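Local coordinates for clan CA, family C40, NlpC/P60 superfamily cysteine peptidase (Trichomonas vaginalis, PDB 6BIO), which probably acts as a cysteine peptidase of the NlpC/P60 family that hydrolyses bacterial peptidoglycan, at residues 183-186 and 187-190; 161-164 and 165-168; 57-61 and 62-66; 258-262 and 263-267; 34-37 and 38-41. All coordinates share one frame; numbering follows the deposited sequence. Where two conformers were deposited one is given.

Contact 1: 183-186 and 187-190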
loop_
_atom_site.group_PDB
_atom_site.type_symbol
_atom_site.label_atom_id
_atom_site.label_comp_id
_atom_site.label_asym_id
_atom_site.label_seq_id
_atom_site.Cartn_x
_atom_site.Cartn_y
_atom_site.Cartn_z
ATOM N N SER A 183 -3.894 -14.701 0.355
ATOM C CA SER A 183 -3.550 -13.600 1.257
ATOM C C SER A 183 -2.479 -12.684 0.663
ATOM O O SER A 183 -2.475 -11.488 0.943
ATOM C CB SER A 183 -3.107 -14.216 2.599
ATOM O OG SER A 183 -2.139 -15.201 2.276
ATOM N N GLY A 184 -1.637 -13.208 -0.214
ATOM C CA GLY A 184 -0.657 -12.353 -0.880
ATOM C C GLY A 184 -1.303 -11.358 -1.815
ATOM O O GLY A 184 -0.858 -10.218 -1.934
ATOM N N LEU A 185 -2.375 -11.767 -2.481
ATOM C CA LEU A 185 -3.126 -10.852 -3.317
ATOM C C LEU A 185 -3.666 -9.690 -2.502
ATOM O O LEU A 185 -3.640 -8.538 -2.957
ATOM C CB LEU A 185 -4.256 -11.628 -4.032
ATOM C CG LEU A 185 -5.131 -10.814 -4.977
ATOM C CD1 LEU A 185 -4.330 -10.259 -6.176
ATOM C CD2 LEU A 185 -6.280 -11.642 -5.483
ATOM N N MET A 186 -4.185 -9.957 -1.287
ATOM C CA MET A 186 -4.743 -8.890 -0.458
ATOM C C MET A 186 -3.652 -7.939 -0.027
ATOM O O MET A 186 -3.823 -6.721 -0.118
ATOM C CB MET A 186 -5.419 -9.482 0.772
ATOM C CG MET A 186 -6.494 -10.554 0.557
ATOM S SD MET A 186 -7.979 -10.060 -0.382
ATOM C CE MET A 186 -7.433 -10.418 -2.065
ATOM N N GLN A 187 -2.527 -8.478 0.445
ATOM C CA GLN A 187 -1.467 -7.615 0.953
ATOM C C GLN A 187 -0.878 -6.778 -0.173
ATOM O O GLN A 187 -0.624 -5.581 0.003
ATOM C CB GLN A 187 -0.399 -8.435 1.656
ATOM C CG GLN A 187 0.666 -7.563 2.328
ATOM C CD GLN A 187 1.805 -8.351 2.915
ATOM O OE1 GLN A 187 2.466 -9.141 2.231
ATOM N NE2 GLN A 187 2.077 -8.126 4.182
ATOM N N TRP A 188 -0.685 -7.388 -1.346
ATOM C CA TRP A 188 -0.175 -6.663 -2.500
ATOM C C TRP A 188 -1.094 -5.492 -2.852
ATOM O O TRP A 188 -0.643 -4.371 -3.133
ATOM C CB TRP A 188 -0.024 -7.637 -3.688
ATOM C CG TRP A 188 0.211 -6.871 -4.968
ATOM C CD1 TRP A 188 1.370 -6.357 -5.411
ATOM C CD2 TRP A 188 -0.802 -6.428 -5.880
ATOM N NE1 TRP A 188 1.147 -5.612 -6.553
ATOM C CE2 TRP A 188 -0.176 -5.634 -6.853
ATOM C CE3 TRP A 188 -2.178 -6.638 -5.971
ATOM C CZ2 TRP A 188 -0.887 -5.053 -7.903
ATOM C CZ3 TRP A 188 -2.859 -6.051 -7.005
ATOM C CH2 TRP A 188 -2.215 -5.245 -7.937
ATOM N N ALA A 189 -2.398 -5.753 -2.951
ATOM C CA ALA A 189 -3.311 -4.710 -3.406
ATOM C C ALA A 189 -3.228 -3.506 -2.476
ATOM O O ALA A 189 -3.187 -2.351 -2.912
ATOM C CB ALA A 189 -4.742 -5.240 -3.486
ATOM N N TYR A 190 -3.239 -3.758 -1.160
ATOM C CA TYR A 190 -3.148 -2.643 -0.224
ATOM C C TYR A 190 -1.761 -2.002 -0.202
ATOM O O TYR A 190 -1.647 -0.783 0.008
ATOM C CB TYR A 190 -3.694 -3.051 1.168
ATOM C CG TYR A 190 -5.207 -2.896 1.174
ATOM C CD1 TYR A 190 -5.745 -1.646 1.361
ATOM C CD2 TYR A 190 -6.065 -3.956 0.949
ATOM C CE1 TYR A 190 -7.086 -1.441 1.304
ATOM C CE2 TYR A 190 -7.430 -3.757 0.882
ATOM C CZ TYR A 190 -7.940 -2.496 1.104
ATOM O OH TYR A 190 -9.292 -2.244 1.046
#
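Ser183 O is gripped by two donors: Gln187 N reaches it at 3.1 Å in a nearly straight bond (N-H...O 164°), and Gln204 NE2 adds a second hydrogen bond from outside the helix. The same i to i+4 step repeats as Trp188 N to Gly184 O, 2.9 Å, Ala189 N to Leu185 O, 3.0 Å, and Tyr190 N to Met186 O, 3.2 Å, the ladder that defines an alpha-helix. Between side chains the contact is modest. A chi1 of 168° sets CG of Trp188 opposite its backbone N and lays the indole alongside the preceding turn: its CE3 comes within 4.2 Å of Leu185 CD1, while Leu185 O sits at the ring edge, 3.9 Å from that CE3. The amide of Gln187, carried away on an extended chain, is bonded to Tyr52 OH and Met197 O. Tyr190 OH bonds Gly220 O. In NlpC/P60 enzymes a helix of this kind carries the nucleophilic cysteine at its N-terminal end. Here helix 182-191 is wedged between two elements: Leu185, Trp188 and Ala189 pack on helix 154-163, whereas Ser183 and Met186 lie against strand 237-243, and Tyr190 touches both.

Contact 2: 161-164 and 165-168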
loop_
_atom_site.group_PDB
_atom_site.type_symbol
_atom_site.label_atom_id
_atom_site.label_comp_id
_atom_site.label_asym_id
_atom_site.label_seq_id
_atom_site.Cartn_x
_atom_site.Cartn_y
_atom_site.Cartn_z
ATOM N N LEU A 161 -7.648 -2.743 -8.072
ATOM C CA LEU A 161 -6.321 -3.371 -8.104
ATOM C C LEU A 161 -6.407 -4.896 -8.197
ATOM O O LEU A 161 -5.663 -5.500 -8.971
ATOM C CB LEU A 161 -5.504 -2.932 -6.886
ATOM C CG LEU A 161 -4.910 -1.535 -7.061
ATOM C CD1 LEU A 161 -4.652 -0.846 -5.737
ATOM C CD2 LEU A 161 -3.616 -1.613 -7.875
ATOM N N VAL A 162 -7.288 -5.542 -7.412
ATOM C CA VAL A 162 -7.358 -6.998 -7.545
ATOM C C VAL A 162 -7.922 -7.406 -8.899
ATOM O O VAL A 162 -7.527 -8.451 -9.432
ATOM C CB VAL A 162 -8.055 -7.714 -6.373
ATOM C CG1 VAL A 162 -7.332 -7.472 -5.074
ATOM C CG2 VAL A 162 -9.534 -7.309 -6.275
ATOM N N LYS A 163 -8.820 -6.612 -9.490
ATOM C CA LYS A 163 -9.300 -6.929 -10.835
ATOM C C LYS A 163 -8.165 -6.954 -11.837
ATOM O O LYS A 163 -8.210 -7.741 -12.770
ATOM C CB LYS A 163 -10.384 -5.949 -11.284
ATOM C CG LYS A 163 -11.679 -6.103 -10.514
ATOM C CD LYS A 163 -12.680 -5.010 -10.874
ATOM C CE LYS A 163 -13.857 -5.053 -9.929
ATOM N NZ LYS A 163 -14.953 -4.097 -10.359
ATOM N N THR A 164 -7.146 -6.104 -11.660
ATOM C CA THR A 164 -6.027 -6.071 -12.604
ATOM C C THR A 164 -5.234 -7.367 -12.581
ATOM O O THR A 164 -4.377 -7.572 -13.463
ATOM C CB THR A 164 -5.050 -4.907 -12.340
ATOM O OG1 THR A 164 -4.235 -5.155 -11.195
ATOM C CG2 THR A 164 -5.772 -3.565 -12.229
ATOM N N LYS A 165 -5.474 -8.232 -11.578
ATOM C CA LYS A 165 -4.755 -9.491 -11.471
ATOM C C LYS A 165 -5.613 -10.701 -11.814
ATOM O O LYS A 165 -5.145 -11.853 -11.663
ATOM C CB LYS A 165 -4.129 -9.655 -10.086
ATOM C CG LYS A 165 -3.115 -8.522 -9.779
ATOM C CD LYS A 165 -1.959 -8.495 -10.753
ATOM C CE LYS A 165 -0.987 -7.401 -10.381
ATOM N NZ LYS A 165 0.285 -7.469 -11.134
ATOM N N LEU A 166 -6.839 -10.480 -12.270
ATOM C CA LEU A 166 -7.630 -11.598 -12.767
ATOM C C LEU A 166 -6.821 -12.417 -13.772
ATOM O O LEU A 166 -6.160 -11.865 -14.673
ATOM C CB LEU A 166 -8.915 -11.091 -13.423
ATOM C CG LEU A 166 -9.951 -10.627 -12.386
ATOM C CD1 LEU A 166 -11.003 -9.750 -13.040
ATOM C CD2 LEU A 166 -10.601 -11.813 -11.632
ATOM N N GLY A 167 -6.876 -13.748 -13.612
ATOM C CA GLY A 167 -6.184 -14.657 -14.493
ATOM C C GLY A 167 -4.782 -15.004 -14.070
ATOM O O GLY A 167 -4.185 -15.906 -14.663
ATOM N N CYS A 168 -4.206 -14.292 -13.101
ATOM C CA CYS A 168 -2.885 -14.654 -12.616
ATOM C C CYS A 168 -2.947 -16.022 -11.932
ATOM O O CYS A 168 -3.936 -16.369 -11.273
ATOM C CB CYS A 168 -2.385 -13.604 -11.604
ATOM S SG CYS A 168 -1.953 -12.026 -12.279
#
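With chi1 at 75°, Thr164 places OG1 between its backbone N and carbonyl carbon, while Lys165, folded at chi1 -60° and chi2 -61°, swings its chain back so that CG lies 3.8 Å from that OG1. The hydroxyl itself is turned toward the preceding helical turn, where Thr164 OG1 donates to Leu161 O at 2.7 Å, in the carbonyl plane and on a lone pair. Two backbone bonds tighten the coil to i+3 spacing: Lys165 N to Val162 O, 3.0 Å, and Leu166 N to Lys163 O, 3.1 Å. In both, the donor stands well above the carbonyl plane, as is usual for i+3 turn bonds. Leu166 runs back over the same peptide, its CG 3.4 Å from Lys163 O, and also packs on Ile248 and Tyr259. Lys165 leads its amine away to Pro177 O, and its chain packs on Trp188. Cys168 N closes a further turn on Lys165 O at 3.0 Å, and backbone bonds from Gly167 and Cys168 to Val257 tie the loop to the sheet. A type I turn over 163-166, then a type II turn over 165-168 with glycine third, makes a compact exit from helix 154-163 toward strand 169-170.

Contact 3: 57-61 and 62-66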
loop_
_atom_site.group_PDB
_atom_site.type_symbol
_atom_site.label_atom_id
_atom_site.label_comp_id
_atom_site.label_asym_id
_atom_site.label_seq_id
_atom_site.Cartn_x
_atom_site.Cartn_y
_atom_site.Cartn_z
ATOM N N LEU A 57 12.720 5.611 5.527
ATOM C CA LEU A 57 12.952 6.573 6.596
ATOM C C LEU A 57 14.429 6.808 6.857
ATOM O O LEU A 57 14.795 7.869 7.364
ATOM C CB LEU A 57 12.280 6.091 7.884
ATOM C CG LEU A 57 10.763 6.157 7.927
ATOM C CD1 LEU A 57 10.194 5.130 8.927
ATOM C CD2 LEU A 57 10.366 7.545 8.324
ATOM N N GLY A 58 15.282 5.858 6.503
ATOM C CA GLY A 58 16.705 5.990 6.723
ATOM C C GLY A 58 17.360 4.630 6.717
ATOM O O GLY A 58 16.712 3.622 6.452
ATOM N N TYR A 59 18.647 4.624 7.023
ATOM C CA TYR A 59 19.440 3.407 7.060
ATOM C C TYR A 59 20.254 3.393 8.349
ATOM O O TYR A 59 20.728 4.439 8.808
ATOM C CB TYR A 59 20.424 3.348 5.886
ATOM C CG TYR A 59 19.776 3.350 4.536
ATOM C CD1 TYR A 59 19.450 4.527 3.886
ATOM C CD2 TYR A 59 19.469 2.153 3.901
ATOM C CE1 TYR A 59 18.860 4.524 2.621
ATOM C CE2 TYR A 59 18.883 2.138 2.683
ATOM C CZ TYR A 59 18.554 3.310 2.042
ATOM O OH TYR A 59 17.991 3.264 0.782
ATOM N N GLU A 60 20.474 2.200 8.898
ATOM C CA GLU A 60 21.305 2.045 10.084
ATOM C C GLU A 60 21.762 0.597 10.179
ATOM O O GLU A 60 20.959 -0.319 9.990
ATOM C CB GLU A 60 20.502 2.396 11.351
ATOM C CG GLU A 60 21.251 2.510 12.621
ATOM C CD GLU A 60 20.353 3.109 13.728
ATOM O OE1 GLU A 60 19.430 2.417 14.227
ATOM O OE2 GLU A 60 20.553 4.296 14.089
ATOM N N ASN A 61 23.042 0.400 10.503
ATOM C CA ASN A 61 23.568 -0.928 10.826
ATOM C C ASN A 61 23.269 -1.966 9.758
ATOM O O ASN A 61 23.030 -3.139 10.060
ATOM C CB ASN A 61 23.031 -1.407 12.167
ATOM C CG ASN A 61 23.371 -0.487 13.262
ATOM O OD1 ASN A 61 24.472 0.058 13.302
ATOM N ND2 ASN A 61 22.420 -0.284 14.183
ATOM N N GLY A 62 23.293 -1.543 8.498
ATOM C CA GLY A 62 23.058 -2.460 7.403
ATOM C C GLY A 62 21.609 -2.655 7.024
ATOM O O GLY A 62 21.329 -3.426 6.099
ATOM N N PHE A 63 20.684 -2.000 7.711
ATOM C CA PHE A 63 19.264 -2.114 7.428
ATOM C C PHE A 63 18.704 -0.812 6.882
ATOM O O PHE A 63 19.163 0.279 7.225
ATOM C CB PHE A 63 18.504 -2.440 8.720
ATOM C CG PHE A 63 18.764 -3.822 9.268
ATOM C CD1 PHE A 63 18.028 -4.918 8.830
ATOM C CD2 PHE A 63 19.702 -4.024 10.260
ATOM C CE1 PHE A 63 18.243 -6.158 9.339
ATOM C CE2 PHE A 63 19.948 -5.280 10.761
ATOM C CZ PHE A 63 19.220 -6.352 10.298
ATOM N N ALA A 64 17.662 -0.944 6.087
ATOM C CA ALA A 64 16.793 0.157 5.717
ATOM C C ALA A 64 15.573 0.145 6.634
ATOM O O ALA A 64 14.971 -0.915 6.859
ATOM C CB ALA A 64 16.311 0.014 4.273
ATOM N N HIS A 65 15.225 1.316 7.165
ATOM C CA HIS A 65 14.013 1.520 7.927
ATOM C C HIS A 65 12.940 1.918 6.928
ATOM O O HIS A 65 13.059 2.968 6.284
ATOM C CB HIS A 65 14.232 2.631 8.933
ATOM C CG HIS A 65 13.162 2.724 9.958
ATOM N ND1 HIS A 65 13.122 3.750 10.883
ATOM C CD2 HIS A 65 12.107 1.916 10.237
ATOM C CE1 HIS A 65 12.080 3.564 11.679
ATOM N NE2 HIS A 65 11.455 2.461 11.318
ATOM N N VAL A 66 11.920 1.074 6.756
ATOM C CA VAL A 66 10.917 1.262 5.716
ATOM C C VAL A 66 9.539 1.391 6.345
ATOM O O VAL A 66 9.288 0.940 7.460
ATOM C CB VAL A 66 10.968 0.153 4.622
ATOM C CG1 VAL A 66 12.381 0.077 4.012
ATOM C CG2 VAL A 66 10.577 -1.211 5.197
#
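Glu60 and Phe63 satisfy each other completely at the backbone: Glu60 N donates to Phe63 O at 2.9 Å and Phe63 N to Glu60 O at 2.8 Å, the second from above the carbonyl plane because it closes the turn. Farther along, Leu57 N meets His65 O at 2.8 Å and His65 N meets Gly58 O at 2.8 Å. Two residues, Leu57 and Gly58, thus face one, with Leu57 in a helical conformation, which makes a beta bulge. Gly58 N, at the bulge, is buried with no partner in the model. Polar side chains find theirs outside the pair: Tyr59 OH bonds Glu82, while Glu60 OE1 and Asn61 ND2 both use Ser37 OG. His65 NE2 is bonded to Asp72 OD2, which would fix the rotation of the imidazole, and Trp74 stacks on the same ring. Leu57 CD1 lies over an imidazole face, 3.7 Å from the His65 centroid and 8° off the normal, a CH-pi contact. On the sheet face that carries Tyr59 and Ala64, Tyr59 CE2 touches Ala64 CB at 3.7 Å; the phenol is brought there by a chi1 of -61°, which keeps CG beside the backbone N. Positive phi at Asn61 and Gly62 marks the type I' turn, for which Asn-Gly is a classic sequence, that closes the two-residue beta hairpin of strands 53-60 and 63-68.

Contact 4: 258-262 and 263-267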
loop_
_atom_site.group_PDB
_atom_site.type_symbol
_atom_site.label_atom_id
_atom_site.label_comp_id
_atom_site.label_asym_id
_atom_site.label_seq_id
_atom_site.Cartn_x
_atom_site.Cartn_y
_atom_site.Cartn_z
ATOM N N LYS A 258 -9.642 -15.155 -9.535
ATOM C CA LYS A 258 -10.947 -15.189 -10.170
ATOM C C LYS A 258 -12.035 -14.622 -9.273
ATOM O O LYS A 258 -11.867 -14.463 -8.049
ATOM C CB LYS A 258 -11.338 -16.615 -10.548
ATOM C CG LYS A 258 -11.460 -17.564 -9.376
ATOM C CD LYS A 258 -11.890 -18.953 -9.850
ATOM C CE LYS A 258 -11.713 -19.942 -8.829
ATOM N NZ LYS A 258 -12.520 -21.175 -9.170
ATOM N N TYR A 259 -13.164 -14.319 -9.914
ATOM C CA TYR A 259 -14.381 -13.984 -9.199
ATOM C C TYR A 259 -14.982 -15.206 -8.518
ATOM O O TYR A 259 -14.845 -16.355 -8.974
ATOM C CB TYR A 259 -15.424 -13.446 -10.169
ATOM C CG TYR A 259 -15.192 -12.038 -10.694
ATOM C CD1 TYR A 259 -15.627 -10.927 -9.986
ATOM C CD2 TYR A 259 -14.576 -11.823 -11.922
ATOM C CE1 TYR A 259 -15.446 -9.663 -10.479
ATOM C CE2 TYR A 259 -14.384 -10.540 -12.410
ATOM C CZ TYR A 259 -14.842 -9.481 -11.690
ATOM O OH TYR A 259 -14.620 -8.218 -12.174
ATOM N N GLN A 260 -15.734 -14.923 -7.459
ATOM C CA GLN A 260 -16.525 -15.923 -6.747
ATOM C C GLN A 260 -17.789 -15.270 -6.228
ATOM O O GLN A 260 -17.759 -14.187 -5.645
ATOM C CB GLN A 260 -15.802 -16.501 -5.521
ATOM C CG GLN A 260 -16.726 -17.332 -4.578
ATOM C CD GLN A 260 -17.236 -18.639 -5.221
ATOM O OE1 GLN A 260 -16.450 -19.342 -5.862
ATOM N NE2 GLN A 260 -18.546 -18.984 -5.027
ATOM N N ASP A 261 -18.910 -15.964 -6.378
ATOM C CA ASP A 261 -20.168 -15.495 -5.834
ATOM C C ASP A 261 -20.159 -15.670 -4.327
ATOM O O ASP A 261 -19.996 -16.791 -3.833
ATOM C CB ASP A 261 -21.306 -16.305 -6.455
ATOM C CG ASP A 261 -22.667 -15.825 -6.016
ATOM O OD1 ASP A 261 -23.010 -16.094 -4.866
ATOM O OD2 ASP A 261 -23.392 -15.188 -6.829
ATOM N N PHE A 262 -20.328 -14.568 -3.596
ATOM C CA PHE A 262 -20.133 -14.591 -2.149
ATOM C C PHE A 262 -21.163 -15.505 -1.470
ATOM O O PHE A 262 -20.812 -16.364 -0.641
ATOM C CB PHE A 262 -20.246 -13.142 -1.642
ATOM C CG PHE A 262 -19.959 -12.933 -0.168
ATOM C CD1 PHE A 262 -19.291 -13.872 0.634
ATOM C CD2 PHE A 262 -20.376 -11.732 0.427
ATOM C CE1 PHE A 262 -19.054 -13.594 2.010
ATOM C CE2 PHE A 262 -20.144 -11.451 1.775
ATOM C CZ PHE A 262 -19.493 -12.388 2.577
ATOM N N TYR A 263 -22.443 -15.340 -1.814
ATOM C CA TYR A 263 -23.489 -16.077 -1.114
ATOM C C TYR A 263 -23.409 -17.576 -1.379
ATOM O O TYR A 263 -23.730 -18.365 -0.496
ATOM C CB TYR A 263 -24.853 -15.528 -1.522
ATOM C CG TYR A 263 -26.022 -16.232 -0.882
ATOM C CD1 TYR A 263 -26.358 -15.977 0.440
ATOM C CD2 TYR A 263 -26.806 -17.152 -1.603
ATOM C CE1 TYR A 263 -27.434 -16.619 1.037
ATOM C CE2 TYR A 263 -27.869 -17.792 -1.021
ATOM C CZ TYR A 263 -28.183 -17.522 0.310
ATOM O OH TYR A 263 -29.250 -18.151 0.928
ATOM N N LYS A 264 -22.957 -17.982 -2.566
ATOM C CA LYS A 264 -22.813 -19.392 -2.902
ATOM C C LYS A 264 -21.497 -20.025 -2.454
ATOM O O LYS A 264 -21.338 -21.250 -2.571
ATOM C CB LYS A 264 -22.921 -19.585 -4.413
ATOM C CG LYS A 264 -24.259 -19.202 -4.971
ATOM C CD LYS A 264 -24.376 -19.652 -6.427
ATOM C CE LYS A 264 -25.791 -19.499 -6.969
ATOM N NZ LYS A 264 -25.798 -18.633 -8.157
ATOM N N TYR A 265 -20.553 -19.263 -1.966
ATOM C CA TYR A 265 -19.282 -19.857 -1.578
ATOM C C TYR A 265 -19.503 -20.740 -0.346
ATOM O O TYR A 265 -19.991 -20.238 0.681
ATOM C CB TYR A 265 -18.293 -18.754 -1.273
ATOM C CG TYR A 265 -16.872 -19.200 -1.052
ATOM C CD1 TYR A 265 -16.170 -19.892 -2.035
ATOM C CD2 TYR A 265 -16.198 -18.894 0.129
ATOM C CE1 TYR A 265 -14.879 -20.283 -1.840
ATOM C CE2 TYR A 265 -14.886 -19.277 0.313
ATOM C CZ TYR A 265 -14.239 -19.963 -0.674
ATOM O OH TYR A 265 -12.937 -20.328 -0.475
ATOM N N PRO A 266 -19.132 -22.021 -0.370
ATOM C CA PRO A 266 -19.632 -22.956 0.658
ATOM C C PRO A 266 -18.722 -23.107 1.860
ATOM O O PRO A 266 -18.556 -24.226 2.351
ATOM C CB PRO A 266 -19.730 -24.273 -0.121
ATOM C CG PRO A 266 -18.594 -24.160 -1.043
ATOM C CD PRO A 266 -18.577 -22.758 -1.521
ATOM N N TYR A 267 -18.119 -22.033 2.343
ATOM C CA TYR A 267 -17.299 -22.091 3.536
ATOM C C TYR A 267 -17.659 -20.938 4.452
ATOM O O TYR A 267 -18.048 -19.865 3.979
ATOM C CB TYR A 267 -15.813 -21.974 3.181
ATOM C CG TYR A 267 -15.359 -23.090 2.299
ATOM C CD1 TYR A 267 -15.036 -24.325 2.826
ATOM C CD2 TYR A 267 -15.241 -22.914 0.932
ATOM C CE1 TYR A 267 -14.596 -25.343 2.023
ATOM C CE2 TYR A 267 -14.853 -23.950 0.122
ATOM C CZ TYR A 267 -14.534 -25.157 0.677
ATOM O OH TYR A 267 -14.114 -26.173 -0.140
HETATM O O HOH W 1 -19.810 -21.427 -5.412
HETATM O O HOH W 2 -21.262 -17.938 1.420
#
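Among the direct hydrogen bonds, Lys264 N donates to Asp261 OD1 at 3.0 Å, meeting the carboxylate on its anti side and 17° out of its plane. The trans first torsion of Asp261 (chi1 -176°) carries that carboxylate forward over the next residues. Tyr265 N closes a type I turn on Phe262 O at 3.2 Å, from above the carbonyl plane. Gln260 was modelled in two conformers, so its bonds are less certain: in the one described, NE2 donates to Asp261 O at 2.9 Å, Asp261 O lying close to the plane of the Gln260 amide.

Water adds a second layer. In that conformer one water accepts from Gln260 NE2 and gives a weak bond to Lys264 O; another lies 2.6 Å from Phe262 O and 2.7 Å from Tyr265 O, with more acceptors in reach than its protons can serve. The charges of Asp261 and Lys264 are near but not paired: OD2 and NZ are 4.4 Å apart.

Van der Waals contact centres on Tyr265. In the same conformer, Gln260 CD approaches Tyr265 CD1 at 3.6 Å, with amide and ring planes 47° apart. Tyr265 also makes T-shaped contacts with Phe225 and Phe247. The turn follows edge strand 256-261 of the catalytic-domain sheet, where Gln260 of the strand pairs with Phe247, and Phe262 just after it with Gly245, and leads toward strand 269-274.

Contact 5: 34-37 and 38-41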
loop_
_atom_site.group_PDB
_atom_site.type_symbol
_atom_site.label_atom_id
_atom_site.label_comp_id
_atom_site.label_asym_id
_atom_site.label_seq_id
_atom_site.Cartn_x
_atom_site.Cartn_y
_atom_site.Cartn_z
ATOM N N TYR A 34 12.325 -6.842 10.563
ATOM C CA TYR A 34 12.557 -6.753 11.995
ATOM C C TYR A 34 12.023 -5.434 12.540
ATOM O O TYR A 34 11.762 -4.489 11.812
ATOM C CB TYR A 34 14.061 -6.861 12.302
ATOM C CG TYR A 34 14.674 -8.119 11.798
ATOM C CD1 TYR A 34 14.632 -9.269 12.552
ATOM C CD2 TYR A 34 15.267 -8.170 10.548
ATOM C CE1 TYR A 34 15.184 -10.445 12.090
ATOM C CE2 TYR A 34 15.832 -9.342 10.077
ATOM C CZ TYR A 34 15.771 -10.478 10.843
ATOM O OH TYR A 34 16.340 -11.655 10.401
ATOM N N LYS A 35 11.890 -5.365 13.842
ATOM C CA LYS A 35 11.406 -4.163 14.481
ATOM C C LYS A 35 12.529 -3.302 15.052
ATOM O O LYS A 35 12.247 -2.302 15.718
ATOM C CB LYS A 35 10.371 -4.531 15.558
ATOM C CG LYS A 35 9.012 -4.966 14.954
ATOM C CD LYS A 35 8.229 -3.763 14.455
ATOM C CE LYS A 35 7.070 -4.158 13.579
ATOM N NZ LYS A 35 6.299 -2.946 13.244
ATOM N N SER A 36 13.780 -3.636 14.784
ATOM C CA SER A 36 14.907 -2.767 15.126
ATOM C C SER A 36 16.053 -3.006 14.147
ATOM O O SER A 36 16.063 -3.987 13.403
ATOM C CB SER A 36 15.398 -3.010 16.527
ATOM O OG SER A 36 16.246 -4.076 16.549
ATOM N N SER A 37 17.018 -2.093 14.155
ATOM C CA SER A 37 18.217 -2.197 13.342
ATOM C C SER A 37 19.314 -3.020 13.994
ATOM O O SER A 37 20.427 -3.115 13.449
ATOM C CB SER A 37 18.750 -0.831 13.024
ATOM O OG SER A 37 19.241 -0.210 14.201
ATOM N N ASN A 38 19.036 -3.586 15.157
ATOM C CA ASN A 38 19.936 -4.531 15.818
ATOM C C ASN A 38 19.074 -5.622 16.431
ATOM O O ASN A 38 18.931 -5.731 17.650
ATOM C CB ASN A 38 20.744 -3.793 16.883
ATOM C CG ASN A 38 21.901 -4.590 17.391
ATOM O OD1 ASN A 38 22.084 -5.772 17.056
ATOM N ND2 ASN A 38 22.705 -3.952 18.223
ATOM N N PRO A 39 18.483 -6.461 15.596
ATOM C CA PRO A 39 17.424 -7.349 16.056
ATOM C C PRO A 39 17.986 -8.641 16.593
ATOM O O PRO A 39 19.147 -8.987 16.379
ATOM C CB PRO A 39 16.642 -7.649 14.768
ATOM C CG PRO A 39 17.665 -7.509 13.673
ATOM C CD PRO A 39 18.588 -6.425 14.129
ATOM N N ASP A 40 17.117 -9.336 17.307
ATOM C CA ASP A 40 17.226 -10.769 17.494
ATOM C C ASP A 40 16.936 -11.387 16.125
ATOM O O ASP A 40 15.786 -11.464 15.694
ATOM C CB ASP A 40 16.189 -11.172 18.542
ATOM C CG ASP A 40 16.188 -12.637 18.843
ATOM O OD1 ASP A 40 16.917 -13.379 18.131
ATOM O OD2 ASP A 40 15.433 -13.033 19.801
ATOM N N LEU A 41 17.981 -11.814 15.414
ATOM C CA LEU A 41 17.799 -12.187 14.009
ATOM C C LEU A 41 16.943 -13.433 13.826
ATOM O O LEU A 41 16.421 -13.656 12.719
ATOM C CB LEU A 41 19.146 -12.411 13.335
ATOM C CG LEU A 41 19.983 -11.143 13.137
ATOM C CD1 LEU A 41 21.461 -11.445 12.844
ATOM C CD2 LEU A 41 19.441 -10.269 12.009
#
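Ser36 and Pro39 come within 5.3 Å of each other at CA as the irregular chain leaves an extended Ser36 and bends through Ser37. The bend is pinned by a side chain: Asn38 N donates to Ser36 OG at 3.2 Å, with an N-H...O angle of 148°. A serine hydroxyl accepting from the amide two residues on is an ST turn. Past it the chain doubles back toward Tyr34, whose phenol is swung to meet it by a chi1 of -58°. Pro39 lies over one face of the ring, toward its rim, with CG 3.8 Å from the Tyr34 centroid and 22° off the normal, a CH-pi contact; Pro39 CB comes still nearer, 3.4 Å from Tyr34 CD1. Leu41 approaches from the phenol end: its CD2 is 3.9 Å from Tyr34 CZ, and its carbonyl O lies in the ring plane at the edge, 3.1 Å from Tyr34 OH. That hydroxyl proton has another acceptor within reach, so the bond is not settled. Asp40 turns away to a salt bridge with Arg43. The chemistry implies a loop held by a buried aromatic ring under proline and leucine and by a serine oxygen at the bend, while Ser37 OG ties it to Glu60 and Asn61 of the hairpin.

Along the chain the order is contact 5, contact 3, contact 2, contact 1, contact 4, and in space they form two groups. Contacts 3 and 5, with centres 11 Å apart, touch where the loop after strand 30-34 meets the hairpin of strands 53-60 and 63-68; strands 30-34, 53-60 and 63-68 belong to one antiparallel sheet. Contacts 1, 2 and 4 make up part of the NlpC/P60 domain: contacts 1 and 2 touch where helices 182-191 and 154-163 pack, while Leu166 joins contact 2 to Tyr259 of contact 4. Contacts 3 and 4 lie 42 Å apart, on opposite sides of the chain's centre, consistent with separate amino-terminal beta modules and a carboxy-terminal peptidase module.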